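PDB 2CYA: tyrosyl-tRNA synthetase from Aeropyrum pernix, which probably catalyses the ATP-dependent activation of tyrosine and its transfer to the acceptor end of tRNA(Tyr). Local coordinates for residues A134-L139 with E199-K204. Residues are numbered along the deposited sequence; the frame is centred on the assembly and turned at random.
Sequences AKRASL and EKLGRK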
loop_
_atom_site.group_PDB
_atom_site.type_symbol
_atom_site.label_atom_id
_atom_site.label_comp_id
_atom_site.label_asym_id
_atom_site.label_seq_id
_atom_site.Cartn_x
_atom_site.Cartn_y
_atom_site.Cartn_z
ATOM N N ALA A 134 -5.102 -1.606 -6.532
ATOM C CA ALA A 134 -5.570 -2.522 -5.503
ATOM C C ALA A 134 -7.098 -2.668 -5.495
ATOM O O ALA A 134 -7.622 -3.694 -5.064
ATOM C CB ALA A 134 -5.089 -2.063 -4.133
ATOM N N LYS A 135 -7.807 -1.645 -5.960
ATOM C CA LYS A 135 -9.268 -1.688 -5.975
ATOM C C LYS A 135 -9.804 -2.557 -7.102
ATOM O O LYS A 135 -10.955 -2.995 -7.062
ATOM C CB LYS A 135 -9.847 -0.275 -6.116
ATOM C CG LYS A 135 -9.654 0.601 -4.889
ATOM C CD LYS A 135 -10.213 2.015 -5.078
ATOM C CE LYS A 135 -11.720 2.022 -5.369
ATOM N NZ LYS A 135 -12.502 1.353 -4.295
ATOM N N ARG A 136 -8.965 -2.810 -8.101
ATOM C CA ARG A 136 -9.369 -3.602 -9.250
ATOM C C ARG A 136 -8.826 -5.017 -9.277
ATOM O O ARG A 136 -8.828 -5.658 -10.329
ATOM C CB ARG A 136 -8.960 -2.896 -10.532
ATOM C CG ARG A 136 -10.113 -2.349 -11.310
ATOM C CD ARG A 136 -10.203 -0.854 -11.221
ATOM N NE ARG A 136 -11.568 -0.452 -10.918
ATOM C CZ ARG A 136 -12.022 0.791 -11.023
ATOM N NH1 ARG A 136 -11.215 1.767 -11.437
ATOM N NH2 ARG A 136 -13.280 1.061 -10.698
ATOM N N ALA A 137 -8.357 -5.509 -8.136
ATOM C CA ALA A 137 -7.826 -6.858 -8.083
ATOM C C ALA A 137 -8.074 -7.487 -6.723
ATOM O O ALA A 137 -7.584 -7.006 -5.695
ATOM C CB ALA A 137 -6.342 -6.852 -8.388
ATOM N N SER A 138 -8.832 -8.579 -6.731
ATOM C CA SER A 138 -9.174 -9.298 -5.511
ATOM C C SER A 138 -7.931 -9.771 -4.773
ATOM O O SER A 138 -6.847 -9.841 -5.348
ATOM C CB SER A 138 -10.065 -10.502 -5.846
ATOM O OG SER A 138 -9.328 -11.523 -6.499
ATOM N N LEU A 139 -8.088 -10.086 -3.493
ATOM C CA LEU A 139 -6.965 -10.567 -2.703
ATOM C C LEU A 139 -6.531 -11.892 -3.324
ATOM O O LEU A 139 -5.367 -12.296 -3.216
ATOM C CB LEU A 139 -7.387 -10.775 -1.243
ATOM C CG LEU A 139 -6.310 -11.219 -0.238
ATOM C CD1 LEU A 139 -6.798 -10.991 1.193
ATOM C CD2 LEU A 139 -5.980 -12.685 -0.444
ATOM N N GLU A 199 -6.679 -2.129 -18.720
ATOM C CA GLU A 199 -7.868 -1.545 -19.357
ATOM C C GLU A 199 -8.899 -1.056 -18.329
ATOM O O GLU A 199 -9.506 -0.004 -18.506
ATOM C CB GLU A 199 -8.469 -2.539 -20.370
ATOM C CG GLU A 199 -7.551 -2.731 -21.588
ATOM C CD GLU A 199 -8.032 -3.783 -22.592
ATOM O OE1 GLU A 199 -9.151 -4.327 -22.437
ATOM O OE2 GLU A 199 -7.275 -4.056 -23.552
ATOM N N LYS A 200 -9.052 -1.787 -17.237
ATOM C CA LYS A 200 -9.980 -1.371 -16.184
ATOM C C LYS A 200 -9.622 0.005 -15.622
ATOM O O LYS A 200 -10.507 0.775 -15.266
ATOM C CB LYS A 200 -9.986 -2.393 -15.050
ATOM C CG LYS A 200 -10.611 -3.698 -15.453
ATOM C CD LYS A 200 -10.428 -4.750 -14.376
ATOM C CE LYS A 200 -11.009 -6.062 -14.842
ATOM N NZ LYS A 200 -10.755 -7.149 -13.861
ATOM N N LEU A 201 -8.328 0.308 -15.538
ATOM C CA LEU A 201 -7.865 1.594 -15.021
ATOM C C LEU A 201 -7.584 2.638 -16.087
ATOM O O LEU A 201 -7.114 3.724 -15.772
ATOM C CB LEU A 201 -6.567 1.421 -14.216
ATOM C CG LEU A 201 -6.571 0.726 -12.858
ATOM C CD1 LEU A 201 -7.256 -0.618 -12.944
ATOM C CD2 LEU A 201 -5.134 0.566 -12.395
ATOM N N GLY A 202 -7.831 2.328 -17.349
ATOM C CA GLY A 202 -7.537 3.322 -18.368
ATOM C C GLY A 202 -6.042 3.513 -18.561
ATOM O O GLY A 202 -5.598 4.580 -18.959
ATOM N N ARG A 203 -5.257 2.474 -18.289
ATOM C CA ARG A 203 -3.808 2.536 -18.458
ATOM C C ARG A 203 -3.387 1.618 -19.598
ATOM O O ARG A 203 -4.080 0.657 -19.897
ATOM C CB ARG A 203 -3.108 2.088 -17.167
ATOM C CG ARG A 203 -3.209 3.101 -16.049
ATOM C CD ARG A 203 -2.349 4.292 -16.407
ATOM N NE ARG A 203 -2.615 5.418 -15.534
ATOM C CZ ARG A 203 -1.787 6.441 -15.371
ATOM N NH1 ARG A 203 -0.630 6.475 -16.029
ATOM N NH2 ARG A 203 -2.121 7.426 -14.548
ATOM N N LYS A 204 -2.241 1.900 -20.210
ATOM C CA LYS A 204 -1.730 1.086 -21.315
ATOM C C LYS A 204 -1.446 -0.357 -20.876
ATOM O O LYS A 204 -0.779 -0.589 -19.859
ATOM C CB LYS A 204 -0.426 1.674 -21.861
ATOM C CG LYS A 204 -0.503 3.054 -22.510
ATOM C CD LYS A 204 0.932 3.533 -22.770
ATOM C CE LYS A 204 1.010 4.857 -23.490
ATOM N NZ LYS A 204 2.449 5.274 -23.571
#
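Arg136 lays its aliphatic stem across Lys200 and Leu201, joining the end of helix 124-135 to the Schellman motif that closes helix 188-198 in the class I synthetase domain. The closest touches are between carbons: CD of Arg136 comes within 3.4 Å of CD1 of Leu201, and CG of Arg136 lies 3.7 Å from CB of Lys200. Arginine and leucine run past one another in opposite senses, while the extended lysine chain passes at a slant, CD of Lys200 also meeting CG of Arg136. Bends at chi2 (107°) and chi3 (-132°) carry the guanidinium beyond these methylenes, where NH1 of Arg136 stays 4.0 Å from O of Lys200, obliquely placed and without a hydrogen bond. Such a join illustrates how an exposed, charged side chain can connect the turns that follow two helices mainly through its hydrocarbon part. Leu201 also rests on Val133 of helix 124-135 and on Phe174 of helix 161-175, tying the turn to both helices. Next to Arg136 in the chain, Lys135 turns its end away and forms a salt bridge with Asp82 of the second subunit, placing this corner beside the dimer interface. The type I turn from Glu199 to Gly202, which presents Lys200 and Leu201, is closed by a hydrogen bond from N of Gly202 to O of Glu199, 3.1 Å.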